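Local coordinates for protein 16 kDa beta-galactoside-binding lectin (Gallus gallus, PDB 1QMJ) that binds beta-galactosides such as lactose as a homodimeric galectin, and may take part in regulating differentiation, at residues A[30-35]-A[41-46]; A[45-50]-A[68-73]; A[88-93]-A[113-118]; A[92-97]-A[103-108]. All blocks are in the same frame, centred on the assembly; numbering follows the deposited sequence.

Contact 1 of 4, residues A[30-35]-A[41-46]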
loop_
_atom_site.group_PDB
_atom_site.type_symbol
_atom_site.label_atom_id
_atom_site.label_comp_id
_atom_site.label_asym_id
_atom_site.label_seq_id
_atom_site.Cartn_x
_atom_site.Cartn_y
_atom_site.Cartn_z
ATOM N N SER A 30 -11.813 7.826 -6.752
ATOM C CA SER A 30 -11.868 6.536 -7.437
ATOM C C SER A 30 -10.893 5.543 -6.809
ATOM O O SER A 30 -9.868 5.936 -6.233
ATOM C CB SER A 30 -11.500 6.720 -8.912
ATOM O OG SER A 30 -12.435 7.585 -9.542
ATOM N N VAL A 31 -11.269 4.287 -6.954
ATOM C CA VAL A 31 -10.500 3.138 -6.450
ATOM C C VAL A 31 -10.434 2.075 -7.547
ATOM O O VAL A 31 -11.403 1.338 -7.784
ATOM C CB VAL A 31 -11.185 2.556 -5.214
ATOM C CG1 VAL A 31 -10.531 1.263 -4.726
ATOM C CG2 VAL A 31 -11.168 3.509 -4.018
ATOM N N ASN A 32 -9.281 2.027 -8.189
ATOM C CA ASN A 32 -9.032 1.099 -9.304
ATOM C C ASN A 32 -8.171 -0.104 -8.897
ATOM O O ASN A 32 -7.162 0.047 -8.190
ATOM C CB ASN A 32 -8.291 1.821 -10.432
ATOM C CG ASN A 32 -8.801 3.241 -10.673
ATOM O OD1 ASN A 32 -10.002 3.442 -10.833
ATOM N ND2 ASN A 32 -7.950 4.250 -10.709
ATOM N N VAL A 33 -8.639 -1.252 -9.389
ATOM C CA VAL A 33 -7.998 -2.574 -9.205
ATOM C C VAL A 33 -7.970 -3.289 -10.563
ATOM O O VAL A 33 -8.908 -3.178 -11.363
ATOM C CB VAL A 33 -8.781 -3.448 -8.206
ATOM C CG1 VAL A 33 -8.756 -2.907 -6.776
ATOM C CG2 VAL A 33 -10.263 -3.597 -8.562
ATOM N N GLY A 34 -6.892 -4.012 -10.808
ATOM C CA GLY A 34 -6.728 -4.754 -12.075
ATOM C C GLY A 34 -5.310 -5.317 -12.205
ATOM O O GLY A 34 -4.704 -5.753 -11.217
ATOM N N LYS A 35 -4.834 -5.287 -13.444
ATOM C CA LYS A 35 -3.491 -5.778 -13.809
ATOM C C LYS A 35 -2.495 -4.616 -13.795
ATOM O O LYS A 35 -1.389 -4.728 -13.254
ATOM C CB LYS A 35 -3.525 -6.402 -15.203
ATOM C CG LYS A 35 -4.104 -7.818 -15.204
ATOM C CD LYS A 35 -3.469 -8.726 -14.147
ATOM C CE LYS A 35 -4.153 -10.091 -14.044
ATOM N NZ LYS A 35 -3.667 -10.892 -12.911
ATOM N N MET A 41 -9.987 -4.128 -13.630
ATOM C CA MET A 41 -11.086 -5.035 -13.391
ATOM C C MET A 41 -12.274 -4.209 -12.914
ATOM O O MET A 41 -13.437 -4.536 -13.176
ATOM C CB MET A 41 -10.697 -6.062 -12.329
ATOM C CG MET A 41 -11.848 -6.992 -11.940
ATOM S SD MET A 41 -11.500 -7.937 -10.474
ATOM C CE MET A 41 -9.997 -8.862 -10.695
ATOM N N LEU A 42 -11.960 -3.127 -12.214
ATOM C CA LEU A 42 -13.005 -2.251 -11.688
ATOM C C LEU A 42 -12.501 -0.840 -11.361
ATOM O O LEU A 42 -11.451 -0.661 -10.718
ATOM C CB LEU A 42 -13.571 -2.836 -10.407
ATOM C CG LEU A 42 -14.432 -1.840 -9.643
ATOM C CD1 LEU A 42 -15.721 -1.478 -10.383
ATOM C CD2 LEU A 42 -14.864 -2.361 -8.275
ATOM N N HIS A 43 -13.303 0.099 -11.831
ATOM C CA HIS A 43 -13.084 1.533 -11.641
ATOM C C HIS A 43 -14.251 2.107 -10.827
ATOM O O HIS A 43 -15.219 2.640 -11.391
ATOM C CB HIS A 43 -13.013 2.247 -12.998
ATOM C CG HIS A 43 -12.854 3.768 -12.869
ATOM N ND1 HIS A 43 -13.800 4.655 -13.376
ATOM C CD2 HIS A 43 -11.882 4.536 -12.304
ATOM C CE1 HIS A 43 -13.393 5.886 -13.116
ATOM N NE2 HIS A 43 -12.252 5.831 -12.477
ATOM N N PHE A 44 -14.113 1.966 -9.516
ATOM C CA PHE A 44 -15.106 2.457 -8.537
ATOM C C PHE A 44 -14.914 3.957 -8.395
ATOM O O PHE A 44 -13.916 4.425 -7.827
ATOM C CB PHE A 44 -14.882 1.767 -7.200
ATOM C CG PHE A 44 -16.002 2.034 -6.209
ATOM C CD1 PHE A 44 -17.252 1.440 -6.397
ATOM C CD2 PHE A 44 -15.774 2.873 -5.116
ATOM C CE1 PHE A 44 -18.282 1.686 -5.485
ATOM C CE2 PHE A 44 -16.803 3.120 -4.203
ATOM C CZ PHE A 44 -18.059 2.526 -4.387
ATOM N N ASN A 45 -15.875 4.698 -8.904
ATOM C CA ASN A 45 -15.763 6.151 -8.915
ATOM C C ASN A 45 -16.972 6.913 -8.334
ATOM O O ASN A 45 -17.810 7.446 -9.078
ATOM C CB ASN A 45 -15.601 6.598 -10.361
ATOM C CG ASN A 45 -15.370 8.086 -10.505
ATOM O OD1 ASN A 45 -15.636 8.639 -11.567
ATOM N ND2 ASN A 45 -14.886 8.772 -9.490
ATOM N N PRO A 46 -17.153 7.003 -7.001
ATOM C CA PRO A 46 -18.237 7.810 -6.439
ATOM C C PRO A 46 -18.022 9.289 -6.829
ATOM O O PRO A 46 -16.895 9.843 -6.596
ATOM C CB PRO A 46 -18.109 7.596 -4.946
ATOM C CG PRO A 46 -16.921 6.664 -4.707
ATOM C CD PRO A 46 -16.311 6.302 -6.027
#

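Contact 2 of 4, residues A[45-50]-A[68-73]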
loop_
_atom_site.group_PDB
_atom_site.type_symbol
_atom_site.label_atom_id
_atom_site.label_comp_id
_atom_site.label_asym_id
_atom_site.label_seq_id
_atom_site.Cartn_x
_atom_site.Cartn_y
_atom_site.Cartn_z
ATOM N N ASN A 45 -15.875 4.698 -8.904
ATOM C CA ASN A 45 -15.763 6.151 -8.915
ATOM C C ASN A 45 -16.972 6.913 -8.334
ATOM O O ASN A 45 -17.810 7.446 -9.078
ATOM C CB ASN A 45 -15.601 6.598 -10.361
ATOM C CG ASN A 45 -15.370 8.086 -10.505
ATOM O OD1 ASN A 45 -15.636 8.639 -11.567
ATOM N ND2 ASN A 45 -14.886 8.772 -9.490
ATOM N N PRO A 46 -17.153 7.003 -7.001
ATOM C CA PRO A 46 -18.237 7.810 -6.439
ATOM C C PRO A 46 -18.022 9.289 -6.829
ATOM O O PRO A 46 -16.895 9.843 -6.596
ATOM C CB PRO A 46 -18.109 7.596 -4.946
ATOM C CG PRO A 46 -16.921 6.664 -4.707
ATOM C CD PRO A 46 -16.311 6.302 -6.027
ATOM N N ARG A 47 -19.067 9.898 -7.396
ATOM C CA ARG A 47 -19.029 11.317 -7.851
ATOM C C ARG A 47 -20.050 12.187 -7.126
ATOM O O ARG A 47 -21.262 11.964 -7.219
ATOM C CB ARG A 47 -19.367 11.421 -9.329
ATOM C CG ARG A 47 -18.517 10.528 -10.202
ATOM C CD ARG A 47 -18.751 10.778 -11.678
ATOM N NE ARG A 47 -18.031 9.840 -12.523
ATOM C CZ ARG A 47 -17.844 10.014 -13.824
ATOM N NH1 ARG A 47 -18.326 11.099 -14.445
ATOM N NH2 ARG A 47 -17.180 9.151 -14.599
ATOM N N PHE A 48 -19.540 13.172 -6.422
ATOM C CA PHE A 48 -20.388 14.114 -5.684
ATOM C C PHE A 48 -20.937 15.137 -6.677
ATOM O O PHE A 48 -22.152 15.353 -6.766
ATOM C CB PHE A 48 -19.564 14.787 -4.595
ATOM C CG PHE A 48 -19.208 13.802 -3.486
ATOM C CD1 PHE A 48 -20.148 13.505 -2.493
ATOM C CD2 PHE A 48 -17.949 13.193 -3.467
ATOM C CE1 PHE A 48 -19.829 12.594 -1.480
ATOM C CE2 PHE A 48 -17.630 12.282 -2.454
ATOM C CZ PHE A 48 -18.570 11.982 -1.461
ATOM N N ASP A 49 -20.012 15.722 -7.387
ATOM C CA ASP A 49 -20.288 16.713 -8.428
ATOM C C ASP A 49 -19.090 16.747 -9.353
ATOM O O ASP A 49 -18.205 17.600 -9.219
ATOM C CB ASP A 49 -20.523 18.090 -7.818
ATOM C CG ASP A 49 -21.267 19.033 -8.770
ATOM O OD1 ASP A 49 -21.194 18.850 -10.046
ATOM O OD2 ASP A 49 -21.969 20.006 -8.298
ATOM N N CYS A 50 -19.112 15.799 -10.259
ATOM C CA CYS A 50 -18.047 15.613 -11.231
ATOM C C CYS A 50 -18.621 15.184 -12.584
ATOM O O CYS A 50 -19.402 14.229 -12.671
ATOM C CB CYS A 50 -17.104 14.520 -10.716
ATOM S SG CYS A 50 -15.409 14.579 -11.471
ATOM N N GLY A 68 -14.882 0.677 -20.677
ATOM C CA GLY A 68 -16.012 -0.182 -21.047
ATOM C C GLY A 68 -17.291 0.646 -20.945
ATOM O O GLY A 68 -17.248 1.883 -20.923
ATOM N N GLU A 69 -18.407 -0.047 -20.886
ATOM C CA GLU A 69 -19.718 0.606 -20.763
ATOM C C GLU A 69 -19.972 0.914 -19.289
ATOM O O GLU A 69 -19.943 0.021 -18.431
ATOM C CB GLU A 69 -20.824 -0.309 -21.295
ATOM C CG GLU A 69 -22.232 0.148 -20.889
ATOM C CD GLU A 69 -22.702 1.407 -21.630
ATOM O OE1 GLU A 69 -22.192 1.713 -22.776
ATOM O OE2 GLU A 69 -23.608 2.163 -21.110
ATOM N N GLU A 70 -20.208 2.175 -19.027
ATOM C CA GLU A 70 -20.463 2.654 -17.672
ATOM C C GLU A 70 -21.674 1.961 -17.073
ATOM O O GLU A 70 -22.614 1.587 -17.789
ATOM C CB GLU A 70 -20.738 4.151 -17.676
ATOM C CG GLU A 70 -19.475 4.992 -17.808
ATOM C CD GLU A 70 -19.719 6.465 -17.500
ATOM O OE1 GLU A 70 -20.920 6.884 -17.279
ATOM O OE2 GLU A 70 -18.728 7.286 -17.462
ATOM N N ASP A 71 -21.584 1.823 -15.780
ATOM C CA ASP A 71 -22.621 1.222 -14.955
ATOM C C ASP A 71 -22.865 2.154 -13.782
ATOM O O ASP A 71 -22.070 2.207 -12.834
ATOM C CB ASP A 71 -22.170 -0.153 -14.455
ATOM C CG ASP A 71 -23.237 -0.863 -13.615
ATOM O OD1 ASP A 71 -24.453 -0.430 -13.617
ATOM O OD2 ASP A 71 -22.921 -1.893 -12.906
ATOM N N ARG A 72 -23.954 2.872 -13.880
ATOM C CA ARG A 72 -24.352 3.837 -12.857
ATOM C C ARG A 72 -25.228 3.157 -11.820
ATOM O O ARG A 72 -26.193 2.464 -12.161
ATOM C CB ARG A 72 -25.120 4.976 -13.504
ATOM C CG ARG A 72 -24.190 5.992 -14.138
ATOM C CD ARG A 72 -24.651 6.475 -15.505
ATOM N NE ARG A 72 -23.732 7.462 -16.054
ATOM C CZ ARG A 72 -23.622 8.701 -15.581
ATOM N NH1 ARG A 72 -24.388 9.116 -14.561
ATOM N NH2 ARG A 72 -22.763 9.607 -16.058
ATOM N N LYS A 73 -24.857 3.381 -10.576
ATOM C CA LYS A 73 -25.564 2.810 -9.422
ATOM C C LYS A 73 -26.549 3.835 -8.853
ATOM O O LYS A 73 -26.353 5.052 -8.981
ATOM C CB LYS A 73 -24.557 2.413 -8.350
ATOM C CG LYS A 73 -23.626 1.287 -8.809
ATOM C CD LYS A 73 -24.374 0.001 -9.172
ATOM C CE LYS A 73 -23.442 -1.121 -9.634
ATOM N NZ LYS A 73 -24.136 -2.406 -9.812
#

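Contact 3 of 4, residues A[88-93]-A[113-118]. With BME (beta-mercaptoethanol), chain D.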
loop_
_atom_site.group_PDB
_atom_site.type_symbol
_atom_site.label_atom_id
_atom_site.label_comp_id
_atom_site.label_asym_id
_atom_site.label_seq_id
_atom_site.Cartn_x
_atom_site.Cartn_y
_atom_site.Cartn_z
ATOM N N ILE A 88 -13.046 -4.732 -0.839
ATOM C CA ILE A 88 -13.107 -5.286 -2.191
ATOM C C ILE A 88 -12.664 -6.753 -2.225
ATOM O O ILE A 88 -11.625 -7.122 -1.663
ATOM C CB ILE A 88 -12.184 -4.486 -3.112
ATOM C CG1 ILE A 88 -12.628 -3.031 -3.279
ATOM C CG2 ILE A 88 -12.101 -5.066 -4.526
ATOM C CD1 ILE A 88 -11.538 -2.134 -3.867
ATOM N N SER A 89 -13.489 -7.522 -2.893
ATOM C CA SER A 89 -13.286 -8.960 -3.112
ATOM C C SER A 89 -13.874 -9.289 -4.476
ATOM O O SER A 89 -14.612 -8.488 -5.064
ATOM C CB SER A 89 -13.978 -9.780 -2.014
ATOM O OG SER A 89 -15.356 -9.456 -1.949
ATOM N N PHE A 90 -13.550 -10.451 -4.976
ATOM C CA PHE A 90 -14.046 -10.867 -6.287
ATOM C C PHE A 90 -13.884 -12.365 -6.486
ATOM O O PHE A 90 -13.281 -13.058 -5.659
ATOM C CB PHE A 90 -13.252 -10.146 -7.390
ATOM C CG PHE A 90 -11.868 -10.767 -7.634
ATOM C CD1 PHE A 90 -10.835 -10.568 -6.708
ATOM C CD2 PHE A 90 -11.638 -11.535 -8.783
ATOM C CE1 PHE A 90 -9.575 -11.140 -6.931
ATOM C CE2 PHE A 90 -10.378 -12.106 -9.004
ATOM C CZ PHE A 90 -9.347 -11.909 -8.078
ATOM N N ASP A 91 -14.449 -12.791 -7.585
ATOM C CA ASP A 91 -14.402 -14.178 -8.041
ATOM C C ASP A 91 -14.440 -14.134 -9.568
ATOM O O ASP A 91 -14.281 -13.072 -10.180
ATOM C CB ASP A 91 -15.572 -15.000 -7.461
ATOM C CG ASP A 91 -16.944 -14.362 -7.638
ATOM O OD1 ASP A 91 -17.311 -13.942 -8.796
ATOM O OD2 ASP A 91 -17.735 -14.249 -6.623
ATOM N N ALA A 92 -14.649 -15.267 -10.171
ATOM C CA ALA A 92 -14.664 -15.365 -11.638
ATOM C C ALA A 92 -15.870 -14.643 -12.274
ATOM O O ALA A 92 -15.812 -14.196 -13.429
ATOM C CB ALA A 92 -14.724 -16.830 -12.069
ATOM N N ALA A 93 -16.951 -14.525 -11.521
ATOM C CA ALA A 93 -18.193 -13.904 -12.038
ATOM C C ALA A 93 -18.300 -12.387 -11.764
ATOM O O ALA A 93 -18.744 -11.608 -12.621
ATOM C CB ALA A 93 -19.421 -14.559 -11.410
ATOM N N GLU A 113 -8.375 -13.286 -12.855
ATOM C CA GLU A 113 -8.336 -14.226 -11.729
ATOM C C GLU A 113 -7.483 -13.803 -10.530
ATOM O O GLU A 113 -7.384 -14.535 -9.543
ATOM C CB GLU A 113 -7.941 -15.633 -12.194
ATOM C CG GLU A 113 -6.783 -15.692 -13.188
ATOM C CD GLU A 113 -7.255 -15.916 -14.617
ATOM O OE1 GLU A 113 -7.786 -17.016 -14.900
ATOM O OE2 GLU A 113 -7.098 -14.996 -15.454
ATOM N N LYS A 114 -6.860 -12.634 -10.619
ATOM C CA LYS A 114 -6.055 -12.124 -9.516
ATOM C C LYS A 114 -5.820 -10.641 -9.727
ATOM O O LYS A 114 -5.795 -10.175 -10.868
ATOM C CB LYS A 114 -4.711 -12.864 -9.409
ATOM C CG LYS A 114 -3.556 -12.206 -10.150
ATOM C CD LYS A 114 -2.234 -12.913 -9.905
ATOM C CE LYS A 114 -2.198 -14.278 -10.577
ATOM N NZ LYS A 114 -0.864 -14.932 -10.429
ATOM N N ILE A 115 -5.702 -9.900 -8.633
ATOM C CA ILE A 115 -5.448 -8.467 -8.696
ATOM C C ILE A 115 -3.984 -8.211 -8.368
ATOM O O ILE A 115 -3.476 -8.687 -7.354
ATOM C CB ILE A 115 -6.351 -7.681 -7.713
ATOM C CG1 ILE A 115 -7.783 -7.624 -8.257
ATOM C CG2 ILE A 115 -5.804 -6.268 -7.484
ATOM C CD1 ILE A 115 -8.821 -7.144 -7.252
ATOM N N GLN A 116 -3.307 -7.465 -9.229
ATOM C CA GLN A 116 -1.906 -7.154 -9.014
ATOM C C GLN A 116 -1.682 -5.656 -8.931
ATOM O O GLN A 116 -0.578 -5.204 -8.636
ATOM C CB GLN A 116 -1.071 -7.709 -10.160
ATOM C CG GLN A 116 -1.313 -9.170 -10.446
ATOM C CD GLN A 116 -0.504 -9.661 -11.624
ATOM O OE1 GLN A 116 -0.747 -9.268 -12.765
ATOM N NE2 GLN A 116 0.473 -10.515 -11.353
ATOM N N TYR A 117 -2.740 -4.893 -9.173
ATOM C CA TYR A 117 -2.653 -3.442 -9.179
ATOM C C TYR A 117 -3.820 -2.820 -8.424
ATOM O O TYR A 117 -4.960 -3.264 -8.563
ATOM C CB TYR A 117 -2.653 -2.970 -10.640
ATOM C CG TYR A 117 -2.686 -1.472 -10.858
ATOM C CD1 TYR A 117 -3.902 -0.782 -10.934
ATOM C CD2 TYR A 117 -1.506 -0.752 -11.030
ATOM C CE1 TYR A 117 -3.936 0.590 -11.175
ATOM C CE2 TYR A 117 -1.526 0.619 -11.270
ATOM C CZ TYR A 117 -2.740 1.283 -11.343
ATOM O OH TYR A 117 -2.752 2.640 -11.575
ATOM N N LEU A 118 -3.522 -1.791 -7.636
ATOM C CA LEU A 118 -4.519 -1.061 -6.856
ATOM C C LEU A 118 -4.073 0.390 -6.860
ATOM O O LEU A 118 -2.898 0.672 -6.670
ATOM C CB LEU A 118 -4.570 -1.585 -5.409
ATOM C CG LEU A 118 -5.437 -0.873 -4.348
ATOM C CD1 LEU A 118 -6.907 -0.939 -4.701
ATOM C CD2 LEU A 118 -5.228 -1.511 -2.990
HETATM C C1 BME D . -15.195 -9.490 2.450
HETATM C C2 BME D . -14.904 -8.010 2.772
HETATM O O1 BME D . -15.195 -9.686 1.047
HETATM S S2 BME D . -13.637 -7.341 1.652
#

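Contact 4 of 4, residues A[92-97]-A[103-108]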
loop_
_atom_site.group_PDB
_atom_site.type_symbol
_atom_site.label_atom_id
_atom_site.label_comp_id
_atom_site.label_asym_id
_atom_site.label_seq_id
_atom_site.Cartn_x
_atom_site.Cartn_y
_atom_site.Cartn_z
ATOM N N ALA A 92 -14.649 -15.267 -10.171
ATOM C CA ALA A 92 -14.664 -15.365 -11.638
ATOM C C ALA A 92 -15.870 -14.643 -12.274
ATOM O O ALA A 92 -15.812 -14.196 -13.429
ATOM C CB ALA A 92 -14.724 -16.830 -12.069
ATOM N N ALA A 93 -16.951 -14.525 -11.521
ATOM C CA ALA A 93 -18.193 -13.904 -12.038
ATOM C C ALA A 93 -18.300 -12.387 -11.764
ATOM O O ALA A 93 -18.744 -11.608 -12.621
ATOM C CB ALA A 93 -19.421 -14.559 -11.410
ATOM N N GLU A 94 -17.908 -11.935 -10.583
ATOM C CA GLU A 94 -18.034 -10.493 -10.284
ATOM C C GLU A 94 -17.102 -9.999 -9.179
ATOM O O GLU A 94 -16.410 -10.789 -8.518
ATOM C CB GLU A 94 -19.463 -10.176 -9.822
ATOM C CG GLU A 94 -19.864 -10.917 -8.539
ATOM C CD GLU A 94 -21.207 -10.444 -7.972
ATOM O OE1 GLU A 94 -22.110 -9.972 -8.761
ATOM O OE2 GLU A 94 -21.437 -10.519 -6.703
ATOM N N VAL A 95 -17.156 -8.683 -9.061
ATOM C CA VAL A 95 -16.416 -7.901 -8.076
ATOM C C VAL A 95 -17.420 -7.270 -7.134
ATOM O O VAL A 95 -18.439 -6.719 -7.569
ATOM C CB VAL A 95 -15.613 -6.785 -8.759
ATOM C CG1 VAL A 95 -14.589 -6.129 -7.827
ATOM C CG2 VAL A 95 -14.820 -7.263 -9.972
ATOM N N LYS A 96 -17.121 -7.366 -5.873
ATOM C CA LYS A 96 -17.975 -6.807 -4.834
ATOM C C LYS A 96 -17.232 -5.722 -4.079
ATOM O O LYS A 96 -16.045 -5.859 -3.772
ATOM C CB LYS A 96 -18.375 -7.884 -3.828
ATOM C CG LYS A 96 -19.383 -8.898 -4.364
ATOM C CD LYS A 96 -19.901 -9.823 -3.261
ATOM C CE LYS A 96 -20.984 -10.788 -3.730
ATOM N NZ LYS A 96 -21.615 -11.516 -2.619
ATOM N N VAL A 97 -17.953 -4.676 -3.806
ATOM C CA VAL A 97 -17.437 -3.535 -3.056
ATOM C C VAL A 97 -18.401 -3.265 -1.921
ATOM O O VAL A 97 -19.570 -2.933 -2.142
ATOM C CB VAL A 97 -17.333 -2.302 -3.955
ATOM C CG1 VAL A 97 -16.729 -1.093 -3.237
ATOM C CG2 VAL A 97 -16.457 -2.530 -5.190
ATOM N N GLU A 103 -23.672 -2.770 -0.555
ATOM C CA GLU A 103 -22.731 -3.636 -1.229
ATOM C C GLU A 103 -22.986 -3.403 -2.714
ATOM O O GLU A 103 -24.132 -3.471 -3.176
ATOM C CB GLU A 103 -22.969 -5.102 -0.895
ATOM C CG GLU A 103 -22.155 -6.051 -1.763
ATOM C CD GLU A 103 -22.418 -7.508 -1.453
ATOM O OE1 GLU A 103 -23.430 -8.056 -1.948
ATOM O OE2 GLU A 103 -21.608 -8.106 -0.713
ATOM N N PHE A 104 -21.934 -3.048 -3.439
ATOM C CA PHE A 104 -22.011 -2.804 -4.865
ATOM C C PHE A 104 -21.446 -4.024 -5.555
ATOM O O PHE A 104 -20.529 -4.657 -5.046
ATOM C CB PHE A 104 -21.203 -1.561 -5.234
ATOM C CG PHE A 104 -21.758 -0.281 -4.659
ATOM C CD1 PHE A 104 -22.894 0.314 -5.215
ATOM C CD2 PHE A 104 -21.143 0.337 -3.573
ATOM C CE1 PHE A 104 -23.405 1.509 -4.697
ATOM C CE2 PHE A 104 -21.647 1.535 -3.046
ATOM C CZ PHE A 104 -22.780 2.120 -3.611
ATOM N N GLU A 105 -22.031 -4.390 -6.684
ATOM C CA GLU A 105 -21.565 -5.542 -7.430
ATOM C C GLU A 105 -21.310 -5.097 -8.857
ATOM O O GLU A 105 -21.977 -4.195 -9.350
ATOM C CB GLU A 105 -22.611 -6.653 -7.382
ATOM C CG GLU A 105 -22.867 -7.163 -5.973
ATOM C CD GLU A 105 -24.055 -8.097 -5.886
ATOM O OE1 GLU A 105 -23.958 -9.231 -6.400
ATOM O OE2 GLU A 105 -25.084 -7.698 -5.293
ATOM N N PHE A 106 -20.329 -5.710 -9.508
ATOM C CA PHE A 106 -19.980 -5.366 -10.879
ATOM C C PHE A 106 -19.429 -6.641 -11.504
ATOM O O PHE A 106 -18.587 -7.307 -10.913
ATOM C CB PHE A 106 -18.918 -4.253 -10.876
ATOM C CG PHE A 106 -18.628 -3.671 -12.235
ATOM C CD1 PHE A 106 -19.561 -2.864 -12.878
ATOM C CD2 PHE A 106 -17.408 -3.912 -12.867
ATOM C CE1 PHE A 106 -19.284 -2.307 -14.127
ATOM C CE2 PHE A 106 -17.122 -3.358 -14.117
ATOM C CZ PHE A 106 -18.060 -2.555 -14.746
ATOM N N PRO A 107 -19.908 -7.010 -12.701
ATOM C CA PRO A 107 -19.422 -8.230 -13.352
ATOM C C PRO A 107 -17.942 -8.211 -13.714
ATOM O O PRO A 107 -17.412 -7.193 -14.170
ATOM C CB PRO A 107 -20.303 -8.329 -14.594
ATOM C CG PRO A 107 -20.616 -6.906 -14.898
ATOM C CD PRO A 107 -20.911 -6.334 -13.539
ATOM N N ASN A 108 -17.283 -9.343 -13.492
ATOM C CA ASN A 108 -15.871 -9.500 -13.803
ATOM C C ASN A 108 -15.829 -9.700 -15.318
ATOM O O ASN A 108 -15.708 -10.825 -15.816
ATOM C CB ASN A 108 -15.302 -10.726 -13.068
ATOM C CG ASN A 108 -13.791 -10.881 -13.239
ATOM O OD1 ASN A 108 -13.177 -10.262 -14.115
ATOM N ND2 ASN A 108 -13.191 -11.720 -12.402
HETATM O O HOH W 1 -20.184 -10.902 -0.064
#

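Contact 1 of 4, residues A[30-35]-A[41-46]
Ser30 and Val33 bury the most surface here, at the two ends of an antiparallel pairing in which strands 30-33 and 42-46 run 174° apart. The CA of Ser30 lies 3.0 Å from Phe44 O in a CA-H...O contact, while Val31 N donates to that same Phe44 O at 2.8 Å. Ser30 OG lies beside the side-chain amide of Asn45, whose ND2 is bonded to Phe29 O. At the other end, Val33 O accepts two N-H groups, Met41 N at 2.7 Å and Leu42 N at 3.2 Å, the signature of a classic beta bulge at the corner of the chain. Val33 CG2 sits between the backbone N and the carbonyl carbon (chi1 -67° places CG1 anti to that carbon), which sets it alongside Leu42 CB at 3.9 Å. Val31, Val33, Leu42 and Phe44 share the face turned to the sandwich interior, where Leu42 and Phe44 reach Val97. Asn32 and His43 occupy the other face, on which the His43 ring meets Trp67 of the predicted galactoside site. The hairpin thus separates chemistries, hydrocarbon toward the core and polar groups toward the sugar-binding side.

Contact 2 of 4, residues A[45-50]-A[68-73]
Arg47 and Glu70 meet through charge alone: Arg47 NH2 lies 3.8 Å from Glu70 OE2, a long salt bridge in which the oxygen lies off the plane of the guanidinium, so that the attraction is electrostatic rather than a directed bond. The two side chains cross at about a right angle, with guanidinium and carboxylate planes 79° apart. The other carboxylate oxygen, Glu70 OE1, takes a more directed bond from Arg72 NE, which approaches it almost head-on at 3.1 Å. Glu70 therefore bridges two arginines, and this salt-bridge network belongs to the galectin carbohydrate-recognition domain, where Glu70 and Arg72 fall in the predicted beta-galactoside site. Asp53 supplies a second carboxylate, pairing with Arg47 NH1 and Arg72 NH2, and probably offsets the like charges of the arginines. Further out, Arg47 runs extended from CG to NE (chi2 -173°, chi3 -175°), bringing NE to Asn45 OD1 at 2.8 Å in a weak bond. Asn45 is itself held by Phe29 O through ND2, while the Glu70 side chain rests on Val58 and Asn60 of strand 56-63.

Contact 3 of 4, residues A[88-93]-A[113-118]
A chi1 of 78° sets the ring of Phe90 between its own backbone N and carbonyl carbon, and from there it reaches the chain at 113-115; Ile115, with chi1 -74° and chi2 168°, sends CD1 out to meet it. The contact lies in the galectin beta-sandwich, joining the end of strand 83-90 in one sheet to the segment that leads into strand 117-122 of the other. Phe90 CD1 and Ile115 CD1 are 4.0 Å apart, and the two side chains pass one another, pointing opposite ways. At the far end of the ring the partners are backbone: Phe90 CZ is 3.6 Å from Lys114 CA, while Glu113 O lies at the ring edge, near its plane. Phe90 also packs on Met41 and Pro12, and Ile115 on Met41 and Val33, so the pair lies among side chains from both sheets. Just beyond Phe90 the chain leaves the strand in an Asx turn, Asp91 OD1 accepting from Ala93 N at 2.8 Å on the anti side of the carboxylate; the same oxygen takes Glu94 N. Ser89 points away from 113-118, and its OG donates to O1 of a beta-mercaptoethanol, probably from the crystallisation liquor, at 3.0 Å.

Contact 4 of 4, residues A[92-97]-A[103-108]
Five backbone hydrogen bonds join Ala93-Val97 to Phe104-Asn108, and four of them have N-H...O angles of 169° or more. Val95 N to Phe106 O and Phe104 N to Val97 O are both 2.7 Å. Asn108 N reaches Ala93 O at 2.8 Å, and the Asn108 side chain is secured elsewhere, by ND2 to Asp91 O and Met112 O. Glu94 and Glu105 are an unusual pair: Glu94 OE2 lies 2.8 Å from Glu105 OE1, with carboxylate planes 84° apart. So close an approach of like charges would be eased if one carboxylate were protonated, though the model does not settle it. Lys96 NZ and Glu103 OE2 form only a long salt bridge at 3.9 Å, but a water spans them, accepting from Lys96 NZ at 3.0 Å and donating to Glu103 OE2. The pairing is a beta hairpin whose strands run 161° apart in direction, and 103-107 is one of the two edge strands of the five-stranded sheet within this chain. Its two faces differ in chemistry. Lys96 and Glu105 share one, while Val95, Val97, Phe104 and Phe106 take the other, facing the opposing sheet. There Val97 CB meets Phe104 CB at 4.1 Å, the Phe104 ring meets that of Phe44, and Phe106 packs against Cys59 and Asp71.

In the fold
From the N terminus, contact 1 closes first, turning strand 29-33 back on strand 39-47 across a short loop. Contact 2 starts where that strand ends and spans a longer loop through strand 56-63 to reach 68-73, within the same sheet. Contact 3 then opens from 88-93, and contact 4, a beta hairpin starting on the shared residues Ala92 and Ala93, nests inside its loop. Contacts 1 and 4 lie in opposite sheets and meet across the core, Met41 and Leu42 against Val95. Contact 3 joins the two sheets directly and touches contact 1 through Gly34 O, which faces the N-H groups of Gln116 and Tyr117. Lys73 NZ, reaching Glu105 O, ties contact 2 to contact 4.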